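Local coordinates for VC0179-like protein (Escherichia coli, PDB 4XJ6), which probably joins purine nucleoside triphosphates into a cyclic dinucleotide such as cyclic GMP-AMP, in a magnesium-dependent nucleotidyltransferase active site, at residues A[269-274]-A[311-316]; A[305-310]-A[322-327]; A[8-13]-A[316-321]. One frame throughout, in Å; residues are numbered along the deposited sequence.

Contact 1: A[269-274]-A[311-316]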
ATOM      1  N   LYS A 269      15.546 -10.223   8.512  1.00 27.36           N
ATOM      2  CA  LYS A 269      16.380 -11.339   8.940  1.00 35.15           C
ATOM      3  C   LYS A 269      17.845 -10.927   8.971  1.00 35.56           C
ATOM      4  O   LYS A 269      18.572 -11.228   9.918  1.00 35.83           O
ATOM      5  CB  LYS A 269      16.207 -12.541   8.006  1.00 40.94           C
ATOM      6  CG  LYS A 269      14.787 -13.053   7.866  1.00 48.60           C
ATOM      7  CD  LYS A 269      14.760 -14.287   6.977  1.00 54.95           C
ATOM      8  CE  LYS A 269      13.355 -14.616   6.504  1.00 58.75           C
ATOM      9  NZ  LYS A 269      13.093 -14.108   5.128  1.00 61.35           N
ATOM     10  N   ARG A 270      18.263 -10.230   7.922  1.00 35.69           N
ATOM     11  CA  ARG A 270      19.660  -9.862   7.736  1.00 38.64           C
ATOM     12  C   ARG A 270      20.108  -8.781   8.716  1.00 41.16           C
ATOM     13  O   ARG A 270      21.150  -8.904   9.357  1.00 40.78           O
ATOM     14  CB  ARG A 270      19.883  -9.397   6.294  1.00 36.66           C
ATOM     15  CG  ARG A 270      21.334  -9.128   5.926  1.00 39.07           C
ATOM     16  CD  ARG A 270      21.484  -8.786   4.442  1.00 40.76           C
ATOM     17  NE  ARG A 270      20.808  -7.538   4.089  1.00 38.08           N
ATOM     18  CZ  ARG A 270      19.620  -7.469   3.494  1.00 35.18           C
ATOM     19  NH1 ARG A 270      18.966  -8.580   3.172  1.00 28.90           N
ATOM     20  NH2 ARG A 270      19.084  -6.287   3.217  1.00 27.65           N
ATOM     21  N   ILE A 271      19.314  -7.723   8.826  1.00 41.88           N
ATOM     22  CA  ILE A 271      19.667  -6.577   9.654  1.00 28.15           C
ATOM     23  C   ILE A 271      19.273  -6.791  11.115  1.00 28.19           C
ATOM     24  O   ILE A 271      20.041  -6.486  12.031  1.00 28.80           O
ATOM     25  CB  ILE A 271      19.000  -5.291   9.126  1.00 26.73           C
ATOM     26  CG1 ILE A 271      19.520  -4.967   7.725  1.00 34.91           C
ATOM     27  CG2 ILE A 271      19.246  -4.126  10.069  1.00 26.36           C
ATOM     28  CD1 ILE A 271      18.688  -3.947   6.983  1.00 35.63           C
ATOM     29  N   GLY A 272      18.078  -7.329  11.327  1.00 27.67           N
ATOM     30  CA  GLY A 272      17.573  -7.534  12.671  1.00 27.80           C
ATOM     31  C   GLY A 272      16.151  -7.034  12.818  1.00 35.83           C
ATOM     32  O   GLY A 272      15.660  -6.272  11.986  1.00 31.49           O
ATOM     33  N   GLY A 273      15.492  -7.458  13.890  1.00 36.94           N
ATOM     34  CA  GLY A 273      14.103  -7.106  14.121  1.00 38.96           C
ATOM     35  C   GLY A 273      13.856  -5.617  14.281  1.00 36.83           C
ATOM     36  O   GLY A 273      12.733  -5.149  14.099  1.00 42.82           O
ATOM     37  N   HIS A 274      14.907  -4.870  14.612  1.00 29.88           N
ATOM     38  CA  HIS A 274      14.787  -3.431  14.835  1.00 29.56           C
ATOM     39  C   HIS A 274      14.518  -2.674  13.536  1.00 27.23           C
ATOM     40  O   HIS A 274      14.202  -1.484  13.558  1.00 26.80           O
ATOM     41  CB  HIS A 274      16.051  -2.882  15.503  1.00 24.80           C
ATOM     42  CG  HIS A 274      17.301  -3.103  14.708  1.00 25.38           C
ATOM     43  ND1 HIS A 274      18.025  -4.274  14.771  1.00 33.94           N
ATOM     44  CD2 HIS A 274      17.957  -2.302  13.834  1.00 25.13           C
ATOM     45  CE1 HIS A 274      19.072  -4.186  13.969  1.00 32.64           C
ATOM     46  NE2 HIS A 274      19.054  -3.001  13.389  1.00 35.77           N
ATOM     47  N   GLU A 311      26.192   0.578   7.175  1.00 42.30           N
ATOM     48  CA  GLU A 311      26.786   1.180   8.363  1.00 39.99           C
ATOM     49  C   GLU A 311      26.629   0.303   9.598  1.00 40.52           C
ATOM     50  O   GLU A 311      25.546  -0.220   9.866  1.00 37.83           O
ATOM     51  CB  GLU A 311      26.162   2.553   8.622  1.00 35.75           C
ATOM     52  CG  GLU A 311      26.001   3.415   7.375  1.00 32.44           C
ATOM     53  CD  GLU A 311      27.317   3.972   6.859  1.00 34.42           C
ATOM     54  OE1 GLU A 311      28.356   3.781   7.524  1.00 33.09           O
ATOM     55  OE2 GLU A 311      27.311   4.610   5.785  1.00 38.49           O
ATOM     56  N   SER A 312      27.715   0.150  10.349  1.00 39.76           N
ATOM     57  CA  SER A 312      27.678  -0.590  11.604  1.00 39.57           C
ATOM     58  C   SER A 312      26.856   0.168  12.645  1.00 36.70           C
ATOM     59  O   SER A 312      26.988   1.382  12.785  1.00 39.70           O
ATOM     60  CB  SER A 312      29.095  -0.834  12.128  1.00 46.33           C
ATOM     61  OG  SER A 312      29.695   0.377  12.557  1.00 50.24           O
ATOM     62  N   HIS A 313      26.007  -0.549  13.374  1.00 31.53           N
ATOM     63  CA  HIS A 313      25.166   0.079  14.386  1.00 30.40           C
ATOM     64  C   HIS A 313      24.769  -0.907  15.476  1.00 32.61           C
ATOM     65  O   HIS A 313      25.050  -2.102  15.382  1.00 30.61           O
ATOM     66  CB  HIS A 313      23.913   0.675  13.739  1.00 33.71           C
ATOM     67  CG  HIS A 313      23.073  -0.329  13.013  1.00 34.38           C
ATOM     68  ND1 HIS A 313      23.382  -0.784  11.749  1.00 32.82           N
ATOM     69  CD2 HIS A 313      21.933  -0.967  13.374  1.00 32.11           C
ATOM     70  CE1 HIS A 313      22.472  -1.658  11.363  1.00 28.47           C
ATOM     71  NE2 HIS A 313      21.581  -1.787  12.331  1.00 29.12           N
ATOM     72  N   ASN A 314      24.125  -0.389  16.515  1.00 30.55           N
ATOM     73  CA  ASN A 314      23.562  -1.220  17.568  1.00 34.00           C
ATOM     74  C   ASN A 314      22.043  -1.197  17.479  1.00 33.95           C
ATOM     75  O   ASN A 314      21.407  -0.203  17.831  1.00 33.84           O
ATOM     76  CB  ASN A 314      24.030  -0.742  18.946  1.00 35.89           C
ATOM     77  CG  ASN A 314      23.718  -1.735  20.050  1.00 36.62           C
ATOM     78  OD1 ASN A 314      22.774  -2.520  19.957  1.00 37.73           O
ATOM     79  ND2 ASN A 314      24.517  -1.704  21.108  1.00 39.61           N
ATOM     80  N   GLY A 315      21.472  -2.297  16.998  1.00 33.48           N
ATOM     81  CA  GLY A 315      20.034  -2.416  16.843  1.00 27.08           C
ATOM     82  C   GLY A 315      19.278  -2.171  18.134  1.00 28.10           C
ATOM     83  O   GLY A 315      18.196  -1.581  18.129  1.00 25.08           O
ATOM     84  N   SER A 316      19.856  -2.620  19.244  1.00 27.62           N
ATOM     85  CA  SER A 316      19.238  -2.442  20.549  1.00 29.83           C
ATOM     86  C   SER A 316      19.179  -0.967  20.929  1.00 32.59           C
ATOM     87  O   SER A 316      18.297  -0.543  21.673  1.00 37.24           O
ATOM     88  CB  SER A 316      20.001  -3.232  21.615  1.00 36.29           C
ATOM     89  OG  SER A 316      19.904  -4.630  21.390  1.00 43.18           O
TER
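The imidazole of His274 carries Gly315 over the centre of one face, while the carbonyl O of Gly272 sits above the rim of the opposite face and NE2 of His313 meets it at the edge. Gly315 CA stands 3.4 Å from the centroid of the His274 ring and only 6° off the normal, a CH-pi contact made almost straight down onto the ring. With no side chain at Gly315, the backbone can come this close; CA lies equally 3.4 Å from His274 ND1. The side chains of His274 and His313 reach for each other from opposite directions and join rim to rim, the planes of the His274 and His313 rings turned 72° apart. His274 NE2 and His313 NE2 are hydrogen-bonded at 3.0 Å, and either nitrogen could be the donor. His274 holds CG between its backbone N and carbonyl carbon (chi1 59°), which swings the ring out toward the 311-316 loop. At its other ring nitrogen His313 is held by its own segment: His313 ND1 donates to Glu311 O at 2.9 Å, with the acceptor lying in the ring plane. Bonds at both nitrogens thus set the rotation of this ring. Ile271 sets a methyl against the ring edge, its CG2 4.0 Å from His313 NE2. Ile271 also packs on Val305 and Leu308 of helix 297-310, while His313 rests on Thr321 and Leu324 of helix 318-335. Gly272, with positive phi, is where the chain leaves helix 257-271, two residues before His274. The whole is a histidine pair at the surface of the C-terminal domain, where the loop between helices 297-310 and 318-335 docks on the glycine-rich turn linking helices 257-271 and 274-289.

Contact 2: A[305-310]-A[322-327]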
ATOM      1  N   VAL A 305      17.184   0.288   4.827  1.00 23.91           N
ATOM      2  CA  VAL A 305      17.917  -0.970   4.772  1.00 27.80           C
ATOM      3  C   VAL A 305      19.268  -0.768   4.090  1.00 30.66           C
ATOM      4  O   VAL A 305      20.227  -1.469   4.401  1.00 36.12           O
ATOM      5  CB  VAL A 305      17.134  -2.083   4.031  1.00 31.51           C
ATOM      6  CG1 VAL A 305      15.722  -2.210   4.576  1.00 29.79           C
ATOM      7  CG2 VAL A 305      17.106  -1.826   2.542  1.00 37.67           C
ATOM      8  N   ASN A 306      19.343   0.198   3.175  1.00 27.73           N
ATOM      9  CA  ASN A 306      20.591   0.493   2.483  1.00 26.35           C
ATOM     10  C   ASN A 306      21.600   1.082   3.457  1.00 27.43           C
ATOM     11  O   ASN A 306      22.790   0.766   3.411  1.00 27.58           O
ATOM     12  CB  ASN A 306      20.354   1.449   1.310  1.00 26.98           C
ATOM     13  CG  ASN A 306      19.745   0.754   0.104  1.00 29.09           C
ATOM     14  OD1 ASN A 306      19.715  -0.474   0.035  1.00 28.41           O
ATOM     15  ND2 ASN A 306      19.262   1.537  -0.856  1.00 28.40           N
ATOM     16  N   ILE A 307      21.105   1.932   4.348  1.00 26.30           N
ATOM     17  CA  ILE A 307      21.926   2.518   5.398  1.00 26.46           C
ATOM     18  C   ILE A 307      22.344   1.464   6.414  1.00 30.20           C
ATOM     19  O   ILE A 307      23.525   1.333   6.741  1.00 32.33           O
ATOM     20  CB  ILE A 307      21.178   3.650   6.125  1.00 22.04           C
ATOM     21  CG1 ILE A 307      20.898   4.807   5.167  1.00 22.58           C
ATOM     22  CG2 ILE A 307      21.984   4.138   7.313  1.00 25.01           C
ATOM     23  CD1 ILE A 307      20.013   5.891   5.752  1.00 20.51           C
ATOM     24  N   LEU A 308      21.368   0.707   6.906  1.00 23.51           N
ATOM     25  CA  LEU A 308      21.617  -0.276   7.953  1.00 24.90           C
ATOM     26  C   LEU A 308      22.434  -1.465   7.455  1.00 25.92           C
ATOM     27  O   LEU A 308      23.027  -2.189   8.250  1.00 27.72           O
ATOM     28  CB  LEU A 308      20.293  -0.761   8.551  1.00 23.50           C
ATOM     29  CG  LEU A 308      19.496   0.297   9.318  1.00 31.61           C
ATOM     30  CD1 LEU A 308      18.322  -0.337  10.040  1.00 32.35           C
ATOM     31  CD2 LEU A 308      20.394   1.038  10.296  1.00 31.19           C
ATOM     32  N   ASP A 309      22.457  -1.669   6.141  1.00 30.33           N
ATOM     33  CA  ASP A 309      23.298  -2.708   5.555  1.00 29.51           C
ATOM     34  C   ASP A 309      24.739  -2.230   5.459  1.00 29.91           C
ATOM     35  O   ASP A 309      25.677  -3.007   5.641  1.00 31.43           O
ATOM     36  CB  ASP A 309      22.793  -3.113   4.165  1.00 30.76           C
ATOM     37  CG  ASP A 309      21.732  -4.191   4.223  1.00 29.90           C
ATOM     38  OD1 ASP A 309      21.812  -5.057   5.118  1.00 34.82           O
ATOM     39  OD2 ASP A 309      20.821  -4.176   3.371  1.00 31.03           O
ATOM     40  N   ARG A 310      24.903  -0.942   5.186  1.00 33.04           N
ATOM     41  CA  ARG A 310      26.217  -0.365   4.938  1.00 37.21           C
ATOM     42  C   ARG A 310      26.943   0.052   6.214  1.00 43.40           C
ATOM     43  O   ARG A 310      28.161  -0.099   6.323  1.00 50.70           O
ATOM     44  CB  ARG A 310      26.084   0.846   4.012  1.00 36.40           C
ATOM     45  CG  ARG A 310      27.405   1.463   3.582  1.00 45.78           C
ATOM     46  CD  ARG A 310      27.203   2.860   3.012  1.00 48.37           C
ATOM     47  NE  ARG A 310      26.125   2.899   2.030  1.00 51.85           N
ATOM     48  CZ  ARG A 310      25.159   3.812   2.015  1.00 50.69           C
ATOM     49  NH1 ARG A 310      25.134   4.774   2.931  1.00 47.98           N
ATOM     50  NH2 ARG A 310      24.215   3.768   1.084  1.00 53.73           N
ATOM     51  N   MET A 322      18.455   5.629  15.171  1.00 20.60           N
ATOM     52  CA  MET A 322      17.594   6.614  14.520  1.00 27.37           C
ATOM     53  C   MET A 322      18.381   7.867  14.152  1.00 26.90           C
ATOM     54  O   MET A 322      18.116   8.499  13.128  1.00 27.66           O
ATOM     55  CB  MET A 322      16.410   6.984  15.417  1.00 19.33           C
ATOM     56  CG  MET A 322      15.319   5.922  15.481  1.00 19.04           C
ATOM     57  SD  MET A 322      14.628   5.525  13.861  1.00 23.81           S
ATOM     58  CE  MET A 322      13.893   7.092  13.416  1.00 27.46           C
ATOM     59  N   LYS A 323      19.348   8.219  14.992  1.00 23.03           N
ATOM     60  CA  LYS A 323      20.223   9.356  14.727  1.00 28.89           C
ATOM     61  C   LYS A 323      21.114   9.072  13.522  1.00 29.56           C
ATOM     62  O   LYS A 323      21.361   9.954  12.699  1.00 30.17           O
ATOM     63  CB  LYS A 323      21.072   9.681  15.955  1.00 28.18           C
ATOM     64  CG  LYS A 323      20.331  10.453  17.035  1.00 28.49           C
ATOM     65  CD  LYS A 323      21.112  10.463  18.334  1.00 27.70           C
ATOM     66  CE  LYS A 323      22.518  11.004  18.134  1.00 28.95           C
ATOM     67  NZ  LYS A 323      23.344  10.849  19.363  1.00 29.71           N
ATOM     68  N   LEU A 324      21.589   7.834  13.426  1.00 22.29           N
ATOM     69  CA  LEU A 324      22.385   7.400  12.283  1.00 29.31           C
ATOM     70  C   LEU A 324      21.572   7.490  10.997  1.00 24.04           C
ATOM     71  O   LEU A 324      22.043   8.000   9.980  1.00 24.79           O
ATOM     72  CB  LEU A 324      22.881   5.969  12.491  1.00 25.39           C
ATOM     73  CG  LEU A 324      23.507   5.282  11.278  1.00 27.88           C
ATOM     74  CD1 LEU A 324      24.788   5.990  10.858  1.00 28.70           C
ATOM     75  CD2 LEU A 324      23.766   3.807  11.561  1.00 29.65           C
ATOM     76  N   ILE A 325      20.346   6.985  11.060  1.00 21.52           N
ATOM     77  CA  ILE A 325      19.441   6.989   9.917  1.00 22.16           C
ATOM     78  C   ILE A 325      19.102   8.407   9.467  1.00 24.52           C
ATOM     79  O   ILE A 325      19.159   8.716   8.276  1.00 23.88           O
ATOM     80  CB  ILE A 325      18.145   6.225  10.248  1.00 22.51           C
ATOM     81  CG1 ILE A 325      18.432   4.727  10.344  1.00 25.63           C
ATOM     82  CG2 ILE A 325      17.070   6.486   9.201  1.00 18.40           C
ATOM     83  CD1 ILE A 325      17.250   3.922  10.812  1.00 30.38           C
ATOM     84  N   ALA A 326      18.761   9.264  10.425  1.00 23.47           N
ATOM     85  CA  ALA A 326      18.382  10.645  10.139  1.00 23.32           C
ATOM     86  C   ALA A 326      19.513  11.408   9.456  1.00 27.02           C
ATOM     87  O   ALA A 326      19.284  12.169   8.517  1.00 26.65           O
ATOM     88  CB  ALA A 326      17.967  11.355  11.420  1.00 19.41           C
ATOM     89  N   ARG A 327      20.735  11.193   9.931  1.00 21.21           N
ATOM     90  CA  ARG A 327      21.909  11.867   9.386  1.00 31.90           C
ATOM     91  C   ARG A 327      22.158  11.508   7.920  1.00 30.89           C
ATOM     92  O   ARG A 327      22.482  12.373   7.104  1.00 27.46           O
ATOM     93  CB  ARG A 327      23.147  11.525  10.219  1.00 29.24           C
ATOM     94  CG  ARG A 327      24.475  11.858   9.549  1.00 38.39           C
ATOM     95  CD  ARG A 327      24.786  13.343   9.604  1.00 45.47           C
ATOM     96  NE  ARG A 327      25.539  13.690  10.804  1.00 48.90           N
ATOM     97  CZ  ARG A 327      26.662  14.401  10.806  1.00 51.55           C
ATOM     98  NH1 ARG A 327      27.169  14.849   9.667  1.00 52.30           N
ATOM     99  NH2 ARG A 327      27.276  14.665  11.951  1.00 50.88           N
TER
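Two successive helices of the cyclic GMP-AMP synthase C-terminal domain, 297-310 and 318-335, pack here through an apolar interface with no hydrogen bond crossing it. The axes of segments 305-310 and 322-327 pass 10.1 Å apart, with an angle of 117° between their directions, so the chain turns well past a right angle between one segment and the next. Ile307 faces the partner helix and uses two branches. Its CG1 is anti to the carbonyl carbon (chi1 -64°) and the chain extends from there, carrying CD1 to 3.9 Å from the backbone O of Ile325. The other branch, CG2 of Ile307, lies 4.4 Å from CG of Leu324, whose CB points back toward helix 297-310. One residue on, Leu308 leaves its helix to the flank, yet its CD2 bends across to 4.2 Å from CG1 of Ile325, the two side chains meeting at a slant. Isoleucine and leucine branches therefore make up the contact, and Ile307, Leu308 and Ile325 are buried. Ile307 also packs on Leu328 further along helix 318-335. Arg310, outside the apolar interface, forms a salt bridge with Glu332 of that helix. Helix 257-271 lies against Leu308 through Ile271, helix 274-289 meets Ile325 through Val278, and helix 357-377 packs on Ala326 through Leu369 and Leu373.

Contact 3: A[8-13]-A[316-321]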
ATOM      1  N   TYR A   8      11.346   5.989  25.143  1.00 29.20           N
ATOM      2  CA  TYR A   8      10.440   6.819  24.359  1.00 24.84           C
ATOM      3  C   TYR A   8       9.990   6.040  23.134  1.00 21.98           C
ATOM      4  O   TYR A   8       8.815   6.047  22.769  1.00 28.70           O
ATOM      5  CB  TYR A   8      11.123   8.129  23.950  1.00 20.81           C
ATOM      6  CG  TYR A   8      10.398   8.915  22.873  1.00 27.82           C
ATOM      7  CD1 TYR A   8       9.476   9.899  23.203  1.00 26.91           C
ATOM      8  CD2 TYR A   8      10.649   8.680  21.525  1.00 23.65           C
ATOM      9  CE1 TYR A   8       8.816  10.621  22.224  1.00 25.52           C
ATOM     10  CE2 TYR A   8       9.991   9.395  20.538  1.00 22.55           C
ATOM     11  CZ  TYR A   8       9.076  10.366  20.896  1.00 24.96           C
ATOM     12  OH  TYR A   8       8.419  11.085  19.922  1.00 28.37           O
ATOM     13  N   TYR A   9      10.941   5.348  22.515  1.00 21.16           N
ATOM     14  CA  TYR A   9      10.691   4.609  21.284  1.00 22.80           C
ATOM     15  C   TYR A   9       9.946   3.290  21.498  1.00 26.47           C
ATOM     16  O   TYR A   9       8.996   2.984  20.773  1.00 28.25           O
ATOM     17  CB  TYR A   9      12.014   4.323  20.561  1.00 21.19           C
ATOM     18  CG  TYR A   9      12.613   5.514  19.840  1.00 21.11           C
ATOM     19  CD1 TYR A   9      11.916   6.159  18.825  1.00 21.74           C
ATOM     20  CD2 TYR A   9      13.888   5.969  20.149  1.00 21.22           C
ATOM     21  CE1 TYR A   9      12.462   7.236  18.157  1.00 21.65           C
ATOM     22  CE2 TYR A   9      14.445   7.049  19.486  1.00 22.43           C
ATOM     23  CZ  TYR A   9      13.726   7.677  18.489  1.00 23.23           C
ATOM     24  OH  TYR A   9      14.263   8.750  17.817  1.00 26.21           O
ATOM     25  N   SER A  10      10.372   2.513  22.489  1.00 27.22           N
ATOM     26  CA  SER A  10      10.004   1.100  22.545  1.00 28.97           C
ATOM     27  C   SER A  10       9.251   0.629  23.790  1.00 31.41           C
ATOM     28  O   SER A  10       8.948  -0.559  23.899  1.00 35.17           O
ATOM     29  CB  SER A  10      11.267   0.253  22.402  1.00 31.38           C
ATOM     30  OG  SER A  10      12.131   0.477  23.500  1.00 38.16           O
ATOM     31  N   HIS A  11       8.953   1.527  24.724  1.00 33.31           N
ATOM     32  CA  HIS A  11       8.270   1.110  25.947  1.00 39.66           C
ATOM     33  C   HIS A  11       6.858   0.623  25.637  1.00 46.71           C
ATOM     34  O   HIS A  11       6.164   1.207  24.807  1.00 47.19           O
ATOM     35  CB  HIS A  11       8.218   2.252  26.964  1.00 37.98           C
ATOM     36  CG  HIS A  11       7.914   1.803  28.360  1.00 39.50           C
ATOM     37  ND1 HIS A  11       6.715   2.071  28.984  1.00 36.04           N
ATOM     38  CD2 HIS A  11       8.652   1.100  29.250  1.00 41.08           C
ATOM     39  CE1 HIS A  11       6.729   1.554  30.200  1.00 36.88           C
ATOM     40  NE2 HIS A  11       7.892   0.959  30.387  1.00 39.74           N
ATOM     41  N   ASN A  12       6.442  -0.455  26.293  1.00 51.41           N
ATOM     42  CA  ASN A  12       5.118  -1.013  26.054  1.00 56.28           C
ATOM     43  C   ASN A  12       4.002  -0.052  26.457  1.00 54.55           C
ATOM     44  O   ASN A  12       4.154   0.736  27.390  1.00 57.78           O
ATOM     45  CB  ASN A  12       4.963  -2.347  26.790  1.00 65.56           C
ATOM     46  CG  ASN A  12       5.416  -2.277  28.237  1.00 74.16           C
ATOM     47  OD1 ASN A  12       5.623  -1.195  28.788  1.00 78.14           O
ATOM     48  ND2 ASN A  12       5.572  -3.438  28.863  1.00 76.82           N
ATOM     49  N   MET A  13       2.900  -0.112  25.714  1.00 49.12           N
ATOM     50  CA  MET A  13       1.686   0.668  25.979  1.00 48.59           C
ATOM     51  C   MET A  13       1.844   2.187  25.833  1.00 42.93           C
ATOM     52  O   MET A  13       0.970   2.838  25.260  1.00 48.17           O
ATOM     53  CB  MET A  13       1.141   0.337  27.374  1.00 53.25           C
ATOM     54  CG  MET A  13       0.627  -1.088  27.504  1.00 55.36           C
ATOM     55  SD  MET A  13      -0.608  -1.502  26.253  1.00142.04           S
ATOM     56  CE  MET A  13      -1.946  -0.398  26.699  1.00 61.27           C
ATOM     57  N   SER A 316      19.856  -2.620  19.244  1.00 27.62           N
ATOM     58  CA  SER A 316      19.238  -2.442  20.549  1.00 29.83           C
ATOM     59  C   SER A 316      19.179  -0.967  20.929  1.00 32.59           C
ATOM     60  O   SER A 316      18.297  -0.543  21.673  1.00 37.24           O
ATOM     61  CB  SER A 316      20.001  -3.232  21.615  1.00 36.29           C
ATOM     62  OG  SER A 316      19.904  -4.630  21.390  1.00 43.18           O
ATOM     63  N   ASP A 317      20.128  -0.191  20.412  1.00 33.91           N
ATOM     64  CA  ASP A 317      20.168   1.246  20.663  1.00 33.15           C
ATOM     65  C   ASP A 317      19.383   1.997  19.590  1.00 32.45           C
ATOM     66  O   ASP A 317      19.944   2.411  18.576  1.00 27.95           O
ATOM     67  CB  ASP A 317      21.617   1.746  20.719  1.00 32.02           C
ATOM     68  CG  ASP A 317      21.712   3.238  20.998  1.00 30.70           C
ATOM     69  OD1 ASP A 317      20.739   3.811  21.529  1.00 29.58           O
ATOM     70  OD2 ASP A 317      22.762   3.841  20.689  1.00 30.72           O
ATOM     71  N   LEU A 318      18.085   2.168  19.826  1.00 23.65           N
ATOM     72  CA  LEU A 318      17.207   2.830  18.866  1.00 31.67           C
ATOM     73  C   LEU A 318      17.477   4.326  18.776  1.00 29.71           C
ATOM     74  O   LEU A 318      17.245   4.941  17.737  1.00 31.86           O
ATOM     75  CB  LEU A 318      15.740   2.589  19.233  1.00 31.79           C
ATOM     76  CG  LEU A 318      15.279   1.133  19.140  1.00 31.64           C
ATOM     77  CD1 LEU A 318      13.851   0.978  19.631  1.00 33.33           C
ATOM     78  CD2 LEU A 318      15.411   0.635  17.714  1.00 29.99           C
ATOM     79  N   THR A 319      17.960   4.906  19.870  1.00 28.33           N
ATOM     80  CA  THR A 319      18.282   6.330  19.896  1.00 27.91           C
ATOM     81  C   THR A 319      19.427   6.638  18.942  1.00 28.13           C
ATOM     82  O   THR A 319      19.311   7.503  18.076  1.00 27.14           O
ATOM     83  CB  THR A 319      18.666   6.811  21.311  1.00 27.54           C
ATOM     84  OG1 THR A 319      17.585   6.560  22.217  1.00 24.88           O
ATOM     85  CG2 THR A 319      18.979   8.301  21.301  1.00 27.86           C
ATOM     86  N   GLY A 320      20.534   5.921  19.107  1.00 23.84           N
ATOM     87  CA  GLY A 320      21.681   6.085  18.235  1.00 24.38           C
ATOM     88  C   GLY A 320      21.381   5.678  16.804  1.00 25.86           C
ATOM     89  O   GLY A 320      21.791   6.355  15.862  1.00 27.34           O
ATOM     90  N   THR A 321      20.661   4.571  16.642  1.00 23.07           N
ATOM     91  CA  THR A 321      20.318   4.065  15.315  1.00 23.35           C
ATOM     92  C   THR A 321      19.457   5.045  14.518  1.00 22.65           C
ATOM     93  O   THR A 321      19.701   5.271  13.332  1.00 25.97           O
ATOM     94  CB  THR A 321      19.585   2.714  15.411  1.00 22.95           C
ATOM     95  OG1 THR A 321      20.473   1.732  15.961  1.00 23.72           O
ATOM     96  CG2 THR A 321      19.114   2.252  14.040  1.00 23.90           C
TER
HETATM   97  O   HOH W   1      16.829   9.562  18.470  1.00 27.17           O
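The last turn of helix 6-10 lies against the first turn of helix 318-335, with Tyr9 and Leu318 nearest at 7.2 Å between their CA atoms. This is a helix end meeting a helix start: Asp317 is the N-cap of helix 318-335, its OD1 accepting a weak hydrogen bond from Gly320 N. Tyr9 and Leu318 each point toward the other segment, and their side chains slide past each other in opposite directions. Leu318 CD1 comes to 3.9 Å from Tyr9 CB, and the same methyl touches Ser10 CB, so it rests against two consecutive residues. Leu318 CB lies beside the aromatic ring, 4.0 Å from Tyr9 CD2. Tyr9 keeps CG anti to its carbonyl carbon (chi1 -76°), which sends the ring along the start of helix 318-335, where Tyr9 CE2 is 3.9 Å from both Leu318 O and Thr319 CA. The ring also stacks with Phe281 of helix 274-289, and Tyr9 touches Ile389 of helix 382-393. Polar groups are served by the N-terminal segment: Thr319 OG1 is hydrogen-bonded with Asp4 OD1 and Phe5 N, Thr319 N with Asn6 OD1, and Ser10 OG with Asn6 O. The N-terminus of the chain is in this way bound onto the C-terminal domain. Beyond the ring, a water lying in the plane of the Tyr9 ring completes the link: it is 2.8 Å from Tyr9 OH and donates to Thr319 O at 3.2 Å.

All three contacts gather on one side of the chain's centre, around helix 318-335 and the loop leading into it. Contacts 1 and 2 have centres about 10 Å apart, contacts 1 and 3 about 13 Å, and contacts 2 and 3 about 15 Å. Along the chain the segments run 8-13, 269-274, 305-310, 311-316, 316-321 and 322-327; contacts 1 and 3 share Ser316, and contacts 2 and 3 both use helix 318-335. A salt bridge from Arg270 to Asp309 ties contact 1 to contact 2, while Tyr9 packing on Met322 joins contact 3 to contact 2. Touching side chains thus link helices 257-271, 297-310 and 318-335 with helix 6-10, far off in sequence.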